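Local coordinates for protein putative alpha-L-fucosidase (Bacteroides thetaiotaomicron VPI-5482, PDB 3GZA) that probably hydrolyses alpha-L-fucosides, releasing fucose, at residues R154-W157 against Y158-C162; D301-E304 against K305-R309. All coordinates share one frame; numbering follows the deposited sequence.

Contact 1: R154-W157 against Y158-C162. With EDO (1,2-ethanediol), chain K.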
ATOM      1  N   ARG A 154       0.844 -11.109 -10.782  1.00 24.55           N
ATOM      2  CA  ARG A 154       0.199 -10.237  -9.823  1.00 23.88           C
ATOM      3  C   ARG A 154      -1.013 -10.923  -9.206  1.00 24.09           C
ATOM      4  O   ARG A 154      -1.269 -10.801  -7.995  1.00 24.49           O
ATOM      5  CB  ARG A 154      -0.135  -8.890 -10.476  1.00 24.69           C
ATOM      6  CG  ARG A 154      -0.647  -7.930  -9.470  1.00 25.79           C
ATOM      7  CD  ARG A 154      -0.756  -6.502 -10.058  1.00 26.65           C
ATOM      8  NE  ARG A 154      -1.227  -5.507  -9.108  1.00 26.20           N
ATOM      9  CZ  ARG A 154      -0.460  -4.900  -8.207  1.00 24.52           C
ATOM     10  NH1 ARG A 154       0.831  -5.170  -8.106  1.00 23.86           N
ATOM     11  NH2 ARG A 154      -1.013  -4.007  -7.413  1.00 24.40           N
ATOM     12  N   GLN A 155      -1.752 -11.696  -9.988  1.00 23.34           N
ATOM     13  CA  GLN A 155      -2.881 -12.397  -9.418  1.00 23.84           C
ATOM     14  C   GLN A 155      -2.389 -13.419  -8.366  1.00 23.24           C
ATOM     15  O   GLN A 155      -3.020 -13.548  -7.303  1.00 23.51           O
ATOM     16  CB  GLN A 155      -3.647 -13.110 -10.503  1.00 22.39           C
ATOM     17  CG  GLN A 155      -4.968 -13.665 -10.039  1.00 23.28           C
ATOM     18  CD  GLN A 155      -5.983 -12.594  -9.822  1.00 26.27           C
ATOM     19  OE1 GLN A 155      -6.067 -11.657 -10.658  1.00 28.08           O
ATOM     20  NE2 GLN A 155      -6.837 -12.756  -8.781  1.00 25.09           N
ATOM     21  N   ALA A 156      -1.277 -14.105  -8.658  1.00 24.60           N
ATOM     22  CA  ALA A 156      -0.720 -15.130  -7.731  1.00 23.77           C
ATOM     23  C   ALA A 156      -0.327 -14.426  -6.425  1.00 24.00           C
ATOM     24  O   ALA A 156      -0.547 -14.924  -5.313  1.00 25.94           O
ATOM     25  CB  ALA A 156       0.443 -15.840  -8.357  1.00 24.38           C
ATOM     26  N   TRP A 157       0.315 -13.274  -6.557  1.00 23.69           N
ATOM     27  CA  TRP A 157       0.724 -12.466  -5.402  1.00 23.37           C
ATOM     28  C   TRP A 157      -0.464 -11.988  -4.591  1.00 23.22           C
ATOM     29  O   TRP A 157      -0.461 -12.083  -3.362  1.00 23.89           O
ATOM     30  CB  TRP A 157       1.599 -11.290  -5.880  1.00 24.08           C
ATOM     31  CG  TRP A 157       1.800 -10.261  -4.808  1.00 23.70           C
ATOM     32  CD1 TRP A 157       2.726 -10.286  -3.804  1.00 27.61           C
ATOM     33  CD2 TRP A 157       1.059  -9.060  -4.633  1.00 28.84           C
ATOM     34  NE1 TRP A 157       2.568  -9.203  -2.987  1.00 29.21           N
ATOM     35  CE2 TRP A 157       1.576  -8.427  -3.497  1.00 27.87           C
ATOM     36  CE3 TRP A 157       0.016  -8.453  -5.334  1.00 27.03           C
ATOM     37  CZ2 TRP A 157       1.082  -7.202  -3.046  1.00 31.64           C
ATOM     38  CZ3 TRP A 157      -0.457  -7.239  -4.869  1.00 30.49           C
ATOM     39  CH2 TRP A 157       0.110  -6.645  -3.752  1.00 29.96           C
ATOM     40  N   TYR A 158      -1.492 -11.473  -5.267  1.00 23.65           N
ATOM     41  CA  TYR A 158      -2.659 -10.985  -4.612  1.00 23.57           C
ATOM     42  C   TYR A 158      -3.363 -12.117  -3.843  1.00 23.20           C
ATOM     43  O   TYR A 158      -3.816 -11.926  -2.710  1.00 24.48           O
ATOM     44  CB  TYR A 158      -3.612 -10.271  -5.580  1.00 23.28           C
ATOM     45  CG  TYR A 158      -4.834  -9.741  -4.882  1.00 23.61           C
ATOM     46  CD1 TYR A 158      -4.732  -8.677  -3.985  1.00 24.47           C
ATOM     47  CD2 TYR A 158      -6.114 -10.271  -5.120  1.00 23.98           C
ATOM     48  CE1 TYR A 158      -5.869  -8.162  -3.332  1.00 25.47           C
ATOM     49  CE2 TYR A 158      -7.228  -9.784  -4.495  1.00 24.12           C
ATOM     50  CZ  TYR A 158      -7.122  -8.714  -3.579  1.00 25.89           C
ATOM     51  OH  TYR A 158      -8.263  -8.222  -2.942  1.00 25.15           O
ATOM     52  N   LYS A 159      -3.467 -13.281  -4.458  1.00 24.14           N
ATOM     53  CA  LYS A 159      -4.045 -14.409  -3.756  1.00 23.76           C
ATOM     54  C   LYS A 159      -3.278 -14.700  -2.438  1.00 24.22           C
ATOM     55  O   LYS A 159      -3.894 -14.948  -1.407  1.00 24.37           O
ATOM     56  CB  LYS A 159      -4.060 -15.643  -4.665  1.00 25.08           C
ATOM     57  CG  LYS A 159      -5.152 -15.540  -5.760  1.00 26.60           C
ATOM     58  CD  LYS A 159      -5.004 -16.437  -6.974  1.00 29.01           C
ATOM     59  CE  LYS A 159      -4.982 -17.875  -6.661  1.00 30.69           C
ATOM     60  NZ  LYS A 159      -4.924 -18.631  -7.981  1.00 30.97           N
ATOM     61  N   ARG A 160      -1.959 -14.692  -2.506  1.00 22.92           N
ATOM     62  CA  ARG A 160      -1.164 -14.915  -1.290  1.00 23.66           C
ATOM     63  C   ARG A 160      -1.372 -13.809  -0.306  1.00 24.74           C
ATOM     64  O   ARG A 160      -1.398 -14.056   0.892  1.00 25.19           O
ATOM     65  CB  ARG A 160       0.333 -15.088  -1.616  1.00 23.79           C
ATOM     66  CG  ARG A 160       0.674 -16.441  -2.279  1.00 24.28           C
ATOM     67  CD  ARG A 160       2.161 -16.598  -2.436  1.00 24.39           C
ATOM     68  NE  ARG A 160       2.747 -15.694  -3.397  1.00 25.27           N
ATOM     69  CZ  ARG A 160       2.832 -15.940  -4.710  1.00 26.18           C
ATOM     70  NH1 ARG A 160       2.371 -17.068  -5.262  1.00 30.90           N
ATOM     71  NH2 ARG A 160       3.351 -15.039  -5.485  1.00 27.26           N
ATOM     72  N   LEU A 161      -1.478 -12.565  -0.775  1.00 24.66           N
ATOM     73  CA  LEU A 161      -1.681 -11.431   0.141  1.00 24.19           C
ATOM     74  C   LEU A 161      -2.977 -11.658   0.907  1.00 25.04           C
ATOM     75  O   LEU A 161      -3.060 -11.487   2.143  1.00 24.46           O
ATOM     76  CB  LEU A 161      -1.764 -10.125  -0.639  1.00 25.25           C
ATOM     77  CG  LEU A 161      -2.152  -8.897   0.199  1.00 24.92           C
ATOM     78  CD1 LEU A 161      -1.096  -8.488   1.276  1.00 28.57           C
ATOM     79  CD2 LEU A 161      -2.514  -7.696  -0.687  1.00 27.17           C
ATOM     80  N   CYS A 162      -4.014 -12.056   0.169  1.00 24.57           N
ATOM     81  CA  CYS A 162      -5.318 -12.293   0.791  1.00 25.07           C
ATOM     82  C   CYS A 162      -5.265 -13.439   1.771  1.00 24.90           C
ATOM     83  O   CYS A 162      -5.821 -13.360   2.887  1.00 24.85           O
ATOM     84  CB  CYS A 162      -6.363 -12.563  -0.273  1.00 25.76           C
ATOM     85  SG  CYS A 162      -6.725 -11.074  -1.270  1.00 27.32           S
TER
HETATM   86  C1  EDO K 466       1.964 -11.972  -0.773  1.00 17.65           C
HETATM   87  O1  EDO K 466       2.881 -12.963  -0.162  1.00 23.85           O
HETATM   88  C2  EDO K 466       1.938 -10.816   0.273  1.00 22.69           C
HETATM   89  O2  EDO K 466       2.976  -9.896   0.084  1.00 25.01           O

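Contact 2: D301-E304 against K305-R309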
ATOM      1  N   ASP A 301     -42.002  -5.945  10.964  1.00 25.37           N
ATOM      2  CA  ASP A 301     -42.485  -6.678   9.780  1.00 26.31           C
ATOM      3  C   ASP A 301     -41.297  -7.529   9.268  1.00 25.74           C
ATOM      4  O   ASP A 301     -41.446  -8.736   8.992  1.00 25.28           O
ATOM      5  CB  ASP A 301     -42.930  -5.639   8.723  1.00 26.73           C
ATOM      6  CG  ASP A 301     -43.427  -6.251   7.394  1.00 30.91           C
ATOM      7  OD1 ASP A 301     -44.260  -7.178   7.403  1.00 31.37           O
ATOM      8  OD2 ASP A 301     -43.018  -5.731   6.295  1.00 35.71           O
ATOM      9  N   LYS A 302     -40.106  -6.932   9.187  1.00 25.75           N
ATOM     10  CA  LYS A 302     -38.943  -7.677   8.696  1.00 25.64           C
ATOM     11  C   LYS A 302     -38.567  -8.810   9.625  1.00 25.07           C
ATOM     12  O   LYS A 302     -38.258  -9.927   9.165  1.00 23.47           O
ATOM     13  CB  LYS A 302     -37.770  -6.753   8.415  1.00 26.94           C
ATOM     14  CG  LYS A 302     -38.064  -5.762   7.277  1.00 28.37           C
ATOM     15  CD  LYS A 302     -36.903  -4.834   7.041  1.00 29.35           C
ATOM     16  CE  LYS A 302     -37.273  -3.804   5.951  1.00 31.17           C
ATOM     17  NZ  LYS A 302     -37.929  -4.431   4.768  1.00 29.01           N
ATOM     18  N   TYR A 303     -38.554  -8.551  10.921  1.00 25.35           N
ATOM     19  CA  TYR A 303     -38.268  -9.608  11.915  1.00 25.19           C
ATOM     20  C   TYR A 303     -39.182 -10.813  11.708  1.00 25.49           C
ATOM     21  O   TYR A 303     -38.718 -11.974  11.668  1.00 24.16           O
ATOM     22  CB  TYR A 303     -38.477  -9.009  13.331  1.00 26.09           C
ATOM     23  CG  TYR A 303     -38.243 -10.016  14.460  1.00 23.89           C
ATOM     24  CD1 TYR A 303     -36.965 -10.291  14.902  1.00 24.27           C
ATOM     25  CD2 TYR A 303     -39.298 -10.652  15.072  1.00 24.68           C
ATOM     26  CE1 TYR A 303     -36.730 -11.211  15.904  1.00 25.21           C
ATOM     27  CE2 TYR A 303     -39.083 -11.545  16.079  1.00 24.90           C
ATOM     28  CZ  TYR A 303     -37.817 -11.818  16.483  1.00 24.57           C
ATOM     29  OH  TYR A 303     -37.590 -12.746  17.506  1.00 28.39           O
ATOM     30  N   GLU A 304     -40.480 -10.565  11.566  1.00 24.07           N
ATOM     31  CA  GLU A 304     -41.439 -11.675  11.421  1.00 25.13           C
ATOM     32  C   GLU A 304     -41.254 -12.427  10.100  1.00 25.00           C
ATOM     33  O   GLU A 304     -41.593 -13.604   9.993  1.00 25.85           O
ATOM     34  CB  GLU A 304     -42.889 -11.163  11.573  1.00 25.18           C
ATOM     35  CG  GLU A 304     -43.164 -10.677  12.991  1.00 25.98           C
ATOM     36  CD  GLU A 304     -44.577 -10.264  13.233  1.00 25.90           C
ATOM     37  OE1 GLU A 304     -45.456 -10.481  12.372  1.00 32.11           O
ATOM     38  OE2 GLU A 304     -44.836  -9.730  14.324  1.00 30.31           O
ATOM     39  N   LYS A 305     -40.710 -11.742   9.100  1.00 25.23           N
ATOM     40  CA  LYS A 305     -40.491 -12.333   7.780  1.00 24.04           C
ATOM     41  C   LYS A 305     -39.055 -12.777   7.555  1.00 24.53           C
ATOM     42  O   LYS A 305     -38.645 -13.017   6.444  1.00 24.62           O
ATOM     43  CB  LYS A 305     -41.004 -11.389   6.669  1.00 25.20           C
ATOM     44  CG  LYS A 305     -42.519 -11.210   6.685  1.00 28.07           C
ATOM     45  CD  LYS A 305     -43.033 -10.092   5.773  1.00 32.40           C
ATOM     46  CE  LYS A 305     -44.609  -9.986   5.811  1.00 31.76           C
ATOM     47  NZ  LYS A 305     -45.108  -8.622   5.400  1.00 36.59           N
ATOM     48  N   SER A 306     -38.265 -12.888   8.620  1.00 23.87           N
ATOM     49  CA  SER A 306     -36.897 -13.382   8.551  1.00 24.28           C
ATOM     50  C   SER A 306     -36.776 -14.391   9.652  1.00 24.24           C
ATOM     51  O   SER A 306     -36.929 -15.569   9.370  1.00 23.16           O
ATOM     52  CB  SER A 306     -35.819 -12.299   8.655  1.00 24.83           C
ATOM     53  OG  SER A 306     -36.043 -11.441   9.759  1.00 22.38           O
ATOM     54  N   VAL A 307     -36.592 -13.928  10.896  1.00 23.58           N
ATOM     55  CA  VAL A 307     -36.523 -14.811  12.045  1.00 24.22           C
ATOM     56  C   VAL A 307     -37.777 -15.705  12.094  1.00 23.40           C
ATOM     57  O   VAL A 307     -37.705 -16.894  12.416  1.00 24.18           O
ATOM     58  CB  VAL A 307     -36.363 -14.014  13.337  1.00 23.76           C
ATOM     59  CG1 VAL A 307     -36.403 -14.974  14.600  1.00 24.96           C
ATOM     60  CG2 VAL A 307     -35.058 -13.147  13.277  1.00 24.60           C
ATOM     61  N   GLY A 308     -38.940 -15.165  11.740  1.00 23.42           N
ATOM     62  CA  GLY A 308     -40.188 -15.947  11.708  1.00 23.79           C
ATOM     63  C   GLY A 308     -40.434 -16.821  10.499  1.00 23.80           C
ATOM     64  O   GLY A 308     -41.472 -17.478  10.393  1.00 24.15           O
ATOM     65  N   ARG A 309     -39.469 -16.798   9.587  1.00 23.77           N
ATOM     66  CA  ARG A 309     -39.425 -17.603   8.370  1.00 23.38           C
ATOM     67  C   ARG A 309     -38.099 -18.409   8.309  1.00 23.89           C
ATOM     68  O   ARG A 309     -37.601 -18.720   7.240  1.00 23.54           O
ATOM     69  CB  ARG A 309     -39.592 -16.733   7.105  1.00 23.33           C
ATOM     70  CG  ARG A 309     -40.948 -16.217   6.913  1.00 23.12           C
ATOM     71  CD  ARG A 309     -41.086 -15.400   5.642  1.00 22.98           C
ATOM     72  NE  ARG A 309     -42.450 -14.908   5.504  1.00 23.06           N
ATOM     73  CZ  ARG A 309     -42.844 -14.115   4.510  1.00 26.79           C
ATOM     74  NH1 ARG A 309     -42.010 -13.736   3.572  1.00 25.83           N
ATOM     75  NH2 ARG A 309     -44.082 -13.681   4.470  1.00 27.18           N
TER

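Contact 1: R154-W157 against Y158-C162
Trp-157 and Leu-161 lie side by side on one flank of a helix and point the same way. Ring atom CH2 of Trp-157 is 4.2 Å from CD2 of Leu-161. CG of Trp-157 stands anti to the backbone N (chi1 167°), which lays the indole along the following turn, its CE3 3.4 Å from the backbone N of Tyr-158. CZ3 also lies over one face of the Arg-154 guanidinium, offset toward its rim. This is the tight part of the contact. Under it run regular i to i+4 backbone bonds, such as Leu-161 N to Trp-157 O at 2.8 Å. At its border, beside Trp-157 and Leu-161, sits an ethanediol, probably from the crystallisation liquor; NE1 of Trp-157 gives its O2 a weak hydrogen bond of 3.2 Å.

The other flank is looser and partly exposed. The side chains of Lys-159 and Gln-155 meet through aliphatic carbons, CD to CG at 4.1 Å. Their polar ends turn elsewhere, to Ala-190 O for Lys-159 and to Ala-144 N among others for Gln-155. Arg-160 bends at chi3 (-68°), and its guanidinium folds back over Ala-156, with the carbonyl O 3.5 Å from the plane and over its centre.

All this belongs to helix 148-171, far from the centre of the chain. Glu-49 of the second subunit forms a salt bridge with Arg-160, and Leu-136 of that subunit accepts from Arg-154. On the same chain, Tyr-158 OH bonds Ile-131 O, in the loop between strands 124-129 and 139-140, and Leu-137 of that loop packs on Trp-157 and Leu-161.

Contact 2: D301-E304 against K305-R309
Lys-305 reaches back one helical turn to Asp-301. NZ lies 2.6 Å from OD1 in a salt bridge, on the syn lone pair of that oxygen. Two torsions bring the groups together. The carboxylate of Asp-301 is anti to its own backbone N (chi1 178°), while the lysine chain leaves beside its N (chi1 -66°) and then runs extended. Its CG also lies over the centre of the Arg-309 guanidinium, whose NH1 bonds Val-227 O. With an alanine at Lys-305, Asp-301 would probably be left without this positive mate, and the face of Arg-309 would lose its aliphatic cover.

Tyr-303 and Val-307 make the apolar half. CB of Val-307 stands over one face of the ring in a CH-pi contact, 4.1 Å from the centroid and offset toward the rim. Its methyls follow on the same side: CG2 is 3.7 Å from CE1 and close to CD1, and CG1 is near CZ and OH.

Ser-306 turns its hydroxyl between its own N and carbonyl carbon (chi1 50°). OG thereby donates to Lys-302 O at 2.7 Å, from above the carbonyl plane. Beside it, Tyr-303 O accepts from two amides: Gly-308 N, in the carbonyl plane, and Ser-306 N, well above it.

Lys-305 is the first residue to leave helical angles, and a type I turn runs from Ser-306 to Arg-309 before strand 312-317. The chemistry implies a helix end where the following loop takes up the carbonyls of Lys-302 and Tyr-303. A hydroxyl and backbone amides do this, while the charge pair ties the departing chain to the last turn.

How the contacts relate
Both contacts are local and partly buried, but they occupy opposite sides of the chain's centre, with centres about 40 Å apart. Contact 1 stays within one helix, 148-171, at the periphery and against the second subunit. Contact 2 lies nearer the middle, where the end of helix 296-304 and its loop meet helix 327-344, strand 312-317 and strand 409-418 of one of the C-terminal sheets. No other chain of the assembly touches it. Contact 1 keeps unbroken helical bonding; its two arginines reach the second subunit, while Lys-159 bonds a carbonyl of its own chain. Contact 2 passes from helical bonding into a turn. It pairs Asp-301 with Lys-305 within itself, while Glu-304 pairs with Arg-343.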